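Local coordinates for PH1570-like domain-containing protein (Pyrococcus horikoshii, PDB 2HQ4) that is of unknown function, a single-chain archaeal protein whose helices pack on a long antiparallel beta sheet, at residues E31-G36 with L142-K147; V42-I47 with W70-E75. One frame throughout, in Å; residues are numbered along the deposited sequence.

Interaction 1: E31-G36 with L142-K147; sequences EVKFYG and LFIFNK
Strands 30-36 and 141-145 are central neighbours in the protein's antiparallel sheet, and E31-G36 pairs with L142-F145 at 156° between strand directions. Two hydrogen-bonded pairs fix the register. At K33 and I144 the bonds are nearly straight, K33 N giving to I144 O and I144 N to K33 O, each 2.9 Å; at Y35 and L142 the same reciprocal pattern recurs, the L142 N-H pointing almost straight at Y35 O. F34 with F143 lies between them as a non-hydrogen-bonded pair, and V32 with F145 follows beyond K33 and I144. On their face, V32 CG2 meets the edge of the F143 ring, CD1 being 4.0 Å away; helices 40-55 and 150-155 pack against this side. The other face carries K33, Y35, L142 and I144. Here I144 CG1 sits between its own backbone N and carbonyl carbon (chi1 62°), at the edge of the Y35 ring and in its plane, and the extended end sets CD1 3.6 Å from K33 CE. The K33 amine is hydrogen-bonded to Y3 O. Where strand 141-145 ends, the E31 carboxylate and N146 amide planes stack 19° apart, and E31 N donates to N146 OD1 at 3.0 Å from above the amide carbonyl plane.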
loop_
_atom_site.group_PDB
_atom_site.type_symbol
_atom_site.label_atom_id
_atom_site.label_comp_id
_atom_site.label_asym_id
_atom_site.label_seq_id
_atom_site.Cartn_x
_atom_site.Cartn_y
_atom_site.Cartn_z
ATOM N N GLU A 31 5.977 -2.477 -6.718
ATOM C CA GLU A 31 6.068 -1.023 -6.725
ATOM C C GLU A 31 4.760 -0.575 -6.146
ATOM O O GLU A 31 3.687 -1.037 -6.569
ATOM C CB GLU A 31 6.181 -0.479 -8.165
ATOM C CG GLU A 31 7.402 -1.028 -8.928
ATOM C CD GLU A 31 7.574 -0.437 -10.299
ATOM O OE1 GLU A 31 6.721 0.373 -10.704
ATOM O OE2 GLU A 31 8.574 -0.800 -10.967
ATOM N N VAL A 32 4.850 0.319 -5.170
ATOM C CA VAL A 32 3.661 0.850 -4.508
ATOM C C VAL A 32 3.912 2.312 -4.092
ATOM O O VAL A 32 5.023 2.653 -3.667
ATOM C CB VAL A 32 3.198 -0.050 -3.302
ATOM C CG1 VAL A 32 4.327 -0.258 -2.239
ATOM C CG2 VAL A 32 1.853 0.494 -2.653
ATOM N N LYS A 33 2.904 3.158 -4.263
ATOM C CA LYS A 33 2.932 4.524 -3.725
ATOM C C LYS A 33 1.588 4.750 -3.040
ATOM O O LYS A 33 0.607 4.093 -3.368
ATOM C CB LYS A 33 3.131 5.541 -4.865
ATOM C CG LYS A 33 4.544 5.567 -5.510
ATOM C CD LYS A 33 4.697 6.536 -6.716
ATOM C CE LYS A 33 3.650 6.335 -7.811
ATOM N NZ LYS A 33 3.801 7.239 -9.063
ATOM N N PHE A 34 1.535 5.653 -2.063
ATOM C CA PHE A 34 0.268 5.917 -1.370
ATOM C C PHE A 34 0.001 7.396 -1.354
ATOM O O PHE A 34 0.943 8.210 -1.465
ATOM C CB PHE A 34 0.272 5.348 0.068
ATOM C CG PHE A 34 1.135 6.103 1.014
ATOM C CD1 PHE A 34 2.451 5.714 1.224
ATOM C CD2 PHE A 34 0.619 7.225 1.725
ATOM C CE1 PHE A 34 3.294 6.410 2.118
ATOM C CE2 PHE A 34 1.470 7.956 2.589
ATOM C CZ PHE A 34 2.802 7.528 2.801
ATOM N N TYR A 35 -1.290 7.732 -1.280
ATOM C CA TYR A 35 -1.784 9.142 -1.298
ATOM C C TYR A 35 -2.825 9.254 -0.201
ATOM O O TYR A 35 -3.451 8.277 0.141
ATOM C CB TYR A 35 -2.358 9.484 -2.700
ATOM C CG TYR A 35 -1.226 9.376 -3.687
ATOM C CD1 TYR A 35 -0.356 10.449 -3.874
ATOM C CD2 TYR A 35 -0.959 8.169 -4.340
ATOM C CE1 TYR A 35 0.758 10.331 -4.705
ATOM C CE2 TYR A 35 0.178 8.037 -5.158
ATOM C CZ TYR A 35 0.980 9.136 -5.359
ATOM O OH TYR A 35 2.082 9.033 -6.169
ATOM N N GLY A 36 -2.992 10.423 0.402
ATOM C CA GLY A 36 -4.017 10.573 1.394
ATOM C C GLY A 36 -3.407 10.433 2.766
ATOM O O GLY A 36 -2.326 10.998 3.018
ATOM N N LEU A 142 -5.034 5.809 -0.345
ATOM C CA LEU A 142 -5.121 5.289 -1.689
ATOM C C LEU A 142 -3.731 4.760 -2.082
ATOM O O LEU A 142 -2.723 5.533 -2.121
ATOM C CB LEU A 142 -5.580 6.406 -2.633
ATOM C CG LEU A 142 -5.533 5.997 -4.112
ATOM C CD1 LEU A 142 -6.749 5.062 -4.486
ATOM C CD2 LEU A 142 -5.533 7.245 -4.916
ATOM N N PHE A 143 -3.672 3.456 -2.341
ATOM C CA PHE A 143 -2.441 2.805 -2.787
ATOM C C PHE A 143 -2.499 2.640 -4.300
ATOM O O PHE A 143 -3.581 2.349 -4.846
ATOM C CB PHE A 143 -2.362 1.418 -2.182
ATOM C CG PHE A 143 -2.310 1.408 -0.683
ATOM C CD1 PHE A 143 -1.058 1.334 -0.018
ATOM C CD2 PHE A 143 -3.499 1.438 0.067
ATOM C CE1 PHE A 143 -1.004 1.313 1.412
ATOM C CE2 PHE A 143 -3.470 1.433 1.465
ATOM C CZ PHE A 143 -2.193 1.358 2.141
ATOM N N ILE A 144 -1.389 2.857 -4.988
ATOM C CA ILE A 144 -1.340 2.574 -6.432
ATOM C C ILE A 144 -0.154 1.641 -6.569
ATOM O O ILE A 144 0.841 1.794 -5.826
ATOM C CB ILE A 144 -1.288 3.837 -7.362
ATOM C CG1 ILE A 144 -0.039 4.700 -7.130
ATOM C CG2 ILE A 144 -2.625 4.733 -7.201
ATOM C CD1 ILE A 144 0.122 5.841 -8.224
ATOM N N PHE A 145 -0.252 0.661 -7.458
ATOM C CA PHE A 145 0.774 -0.357 -7.550
ATOM C C PHE A 145 0.916 -0.885 -8.994
ATOM O O PHE A 145 0.039 -0.630 -9.835
ATOM C CB PHE A 145 0.504 -1.480 -6.507
ATOM C CG PHE A 145 -0.977 -1.871 -6.357
ATOM C CD1 PHE A 145 -1.560 -2.815 -7.213
ATOM C CD2 PHE A 145 -1.760 -1.296 -5.340
ATOM C CE1 PHE A 145 -2.920 -3.177 -7.067
ATOM C CE2 PHE A 145 -3.083 -1.613 -5.173
ATOM C CZ PHE A 145 -3.693 -2.574 -6.056
ATOM N N ASN A 146 1.982 -1.646 -9.277
ATOM C CA ASN A 146 2.329 -1.901 -10.682
ATOM C C ASN A 146 1.644 -3.149 -11.260
ATOM O O ASN A 146 1.581 -3.274 -12.476
ATOM C CB ASN A 146 3.869 -2.042 -10.857
ATOM C CG ASN A 146 4.406 -3.195 -10.064
ATOM O OD1 ASN A 146 4.045 -3.347 -8.893
ATOM N ND2 ASN A 146 5.239 -4.058 -10.691
ATOM N N LYS A 147 1.140 -4.061 -10.428
ATOM C CA LYS A 147 0.461 -5.265 -10.958
ATOM C C LYS A 147 -0.594 -5.735 -9.966
ATOM O O LYS A 147 -0.464 -5.432 -8.771
ATOM C CB LYS A 147 1.483 -6.368 -11.309
ATOM C CG LYS A 147 2.282 -6.889 -10.100
ATOM C CD LYS A 147 3.362 -7.897 -10.498
ATOM C CE LYS A 147 4.054 -8.378 -9.244
ATOM N NZ LYS A 147 5.012 -9.496 -9.473
#

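Interaction 2: V42-I47 with W70-E75; sequences VLLAMI and WNIYLE
W70 opens the second segment by presenting the outer edge of its six-membered ring to L44 of helix 40-55, with L43 approaching obliquely. L44 CG lies in the indole plane at the ring edge, and its branch CD2 is 3.6 Å from W70 CE3, also near that plane. The L44 and W70 side chains slide past each other in opposite directions, whereas L43 crosses the tryptophan at about a right angle, with CB 3.7 Å from W70 CH2. One turn further along the helix, I47 CD1 makes a looser approach to W70 CZ3 at 4.4 Å. The indole has a polar anchor too, as NE1 is hydrogen-bonded to F19 O. N71 follows with positive phi (52°) and ends helix 61-70 in a Schellman motif, after which the chain runs extended. I72 returns to the helix: its CG2, anti to the backbone N, comes 3.5 Å from L44 CD1, and the two side chains meet at a slant. L74 is the next to point inward, its CD2 4.0 Å from L44 CB and close to CD1 as well. L44 thus touches three residues of the 70-75 segment. All five contacts across the segments are apolar: part of the buried core, they pack a helix, largely through its leucines, against the Schellman-capped end of helix 61-70 and the extended chain leaving it.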
loop_
_atom_site.group_PDB
_atom_site.type_symbol
_atom_site.label_atom_id
_atom_site.label_comp_id
_atom_site.label_asym_id
_atom_site.label_seq_id
_atom_site.Cartn_x
_atom_site.Cartn_y
_atom_site.Cartn_z
ATOM N N VAL A 42 2.326 0.347 6.728
ATOM C CA VAL A 42 1.913 -0.718 5.791
ATOM C C VAL A 42 3.070 -1.029 4.822
ATOM O O VAL A 42 3.412 -2.196 4.586
ATOM C CB VAL A 42 0.625 -0.311 4.986
ATOM C CG1 VAL A 42 0.250 -1.424 3.974
ATOM C CG2 VAL A 42 -0.509 -0.048 5.964
ATOM N N LEU A 43 3.723 0.005 4.308
ATOM C CA LEU A 43 4.828 -0.223 3.378
ATOM C C LEU A 43 6.004 -0.936 4.090
ATOM O O LEU A 43 6.624 -1.880 3.548
ATOM C CB LEU A 43 5.223 1.109 2.724
ATOM C CG LEU A 43 4.504 1.426 1.381
ATOM C CD1 LEU A 43 2.983 1.314 1.434
ATOM C CD2 LEU A 43 4.936 2.799 0.973
ATOM N N LEU A 44 6.282 -0.530 5.329
ATOM C CA LEU A 44 7.322 -1.200 6.145
ATOM C C LEU A 44 7.029 -2.668 6.341
ATOM O O LEU A 44 7.923 -3.528 6.204
ATOM C CB LEU A 44 7.435 -0.548 7.542
ATOM C CG LEU A 44 8.059 0.830 7.525
ATOM C CD1 LEU A 44 7.994 1.485 8.954
ATOM C CD2 LEU A 44 9.499 0.645 7.095
ATOM N N ALA A 45 5.775 -2.979 6.649
ATOM C CA ALA A 45 5.382 -4.377 6.818
ATOM C C ALA A 45 5.543 -5.170 5.515
ATOM O O ALA A 45 5.969 -6.331 5.534
ATOM C CB ALA A 45 3.940 -4.451 7.334
ATOM N N MET A 46 5.200 -4.555 4.384
ATOM C CA MET A 46 5.393 -5.216 3.074
ATOM C C MET A 46 6.874 -5.527 2.809
ATOM O O MET A 46 7.191 -6.586 2.262
ATOM C CB MET A 46 4.850 -4.301 1.934
ATOM C CG MET A 46 3.280 -4.095 1.940
ATOM S SD MET A 46 2.705 -2.783 0.827
ATOM C CE MET A 46 3.029 -3.602 -0.756
ATOM N N ILE A 47 7.771 -4.595 3.153
ATOM C CA ILE A 47 9.228 -4.763 2.970
ATOM C C ILE A 47 9.748 -5.904 3.842
ATOM O O ILE A 47 10.474 -6.791 3.375
ATOM C CB ILE A 47 9.989 -3.418 3.283
ATOM C CG1 ILE A 47 9.742 -2.410 2.169
ATOM C CG2 ILE A 47 11.500 -3.653 3.419
ATOM C CD1 ILE A 47 10.015 -0.853 2.564
ATOM N N TRP A 70 12.444 6.698 7.102
ATOM C CA TRP A 70 11.164 7.326 7.396
ATOM C C TRP A 70 11.026 7.836 8.846
ATOM O O TRP A 70 10.009 8.450 9.189
ATOM C CB TRP A 70 10.018 6.359 7.092
ATOM C CG TRP A 70 9.697 6.235 5.620
ATOM C CD1 TRP A 70 9.781 7.209 4.664
ATOM C CD2 TRP A 70 9.212 5.070 4.961
ATOM N NE1 TRP A 70 9.378 6.714 3.437
ATOM C CE2 TRP A 70 9.025 5.402 3.594
ATOM C CE3 TRP A 70 8.919 3.772 5.389
ATOM C CZ2 TRP A 70 8.547 4.481 2.652
ATOM C CZ3 TRP A 70 8.446 2.845 4.433
ATOM C CH2 TRP A 70 8.283 3.217 3.084
ATOM N N ASN A 71 12.046 7.560 9.669
ATOM C CA ASN A 71 12.053 7.850 11.118
ATOM C C ASN A 71 10.806 7.286 11.811
ATOM O O ASN A 71 10.022 8.000 12.444
ATOM C CB ASN A 71 12.249 9.363 11.383
ATOM C CG ASN A 71 12.506 9.672 12.882
ATOM O OD1 ASN A 71 13.060 8.844 13.611
ATOM N ND2 ASN A 71 12.062 10.845 13.337
ATOM N N ILE A 72 10.615 5.982 11.672
ATOM C CA ILE A 72 9.446 5.333 12.201
ATOM C C ILE A 72 9.869 4.200 13.136
ATOM O O ILE A 72 10.789 3.447 12.826
ATOM C CB ILE A 72 8.553 4.782 11.054
ATOM C CG1 ILE A 72 7.830 5.916 10.347
ATOM C CG2 ILE A 72 7.498 3.809 11.587
ATOM C CD1 ILE A 72 7.049 5.432 9.105
ATOM N N TYR A 73 9.189 4.107 14.274
ATOM C CA TYR A 73 9.363 3.014 15.214
ATOM C C TYR A 73 8.374 1.900 14.912
ATOM O O TYR A 73 7.153 2.106 14.894
ATOM C CB TYR A 73 9.231 3.510 16.677
ATOM C CG TYR A 73 9.668 2.482 17.698
ATOM C CD1 TYR A 73 11.014 2.358 18.069
ATOM C CD2 TYR A 73 8.734 1.605 18.283
ATOM C CE1 TYR A 73 11.430 1.374 19.016
ATOM C CE2 TYR A 73 9.128 0.625 19.216
ATOM C CZ TYR A 73 10.476 0.513 19.581
ATOM O OH TYR A 73 10.862 -0.463 20.518
ATOM N N LEU A 74 8.896 0.708 14.655
ATOM C CA LEU A 74 8.039 -0.446 14.403
ATOM C C LEU A 74 8.805 -1.734 14.601
ATOM O O LEU A 74 9.758 -2.008 13.888
ATOM C CB LEU A 74 7.465 -0.400 12.975
ATOM C CG LEU A 74 6.359 -1.412 12.653
ATOM C CD1 LEU A 74 5.135 -1.257 13.581
ATOM C CD2 LEU A 74 5.930 -1.337 11.157
ATOM N N GLU A 75 8.365 -2.553 15.540
ATOM C CA GLU A 75 9.076 -3.779 15.884
ATOM C C GLU A 75 8.664 -4.906 14.945
ATOM O O GLU A 75 7.475 -5.109 14.720
ATOM C CB GLU A 75 8.757 -4.156 17.345
ATOM C CG GLU A 75 9.404 -3.235 18.396
ATOM C CD GLU A 75 10.919 -3.309 18.370
ATOM O OE1 GLU A 75 11.459 -4.423 18.512
ATOM O OE2 GLU A 75 11.576 -2.260 18.193
#

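From the N terminus, the chain passes through three strands before strand 30-36, then turns directly into helix 40-55. Interaction 2 closes the first loop, bringing the chain at 70-75 back to that helix after an excursion of 22 residues that includes most of helix 61-70. Interaction 1 closes the longer one, of 105 residues, when strand 141-145 pairs with strand 30-36; the smaller loop falls entirely within it. The centres lie 16 Å apart, yet the contacts touch: L43 CD2 is 3.8 Å from F34 CD1, and V42 CG1 is 4.0 Å from F143 CE1. Helix 40-55 therefore joins the sheet to the chain that follows helix 61-70.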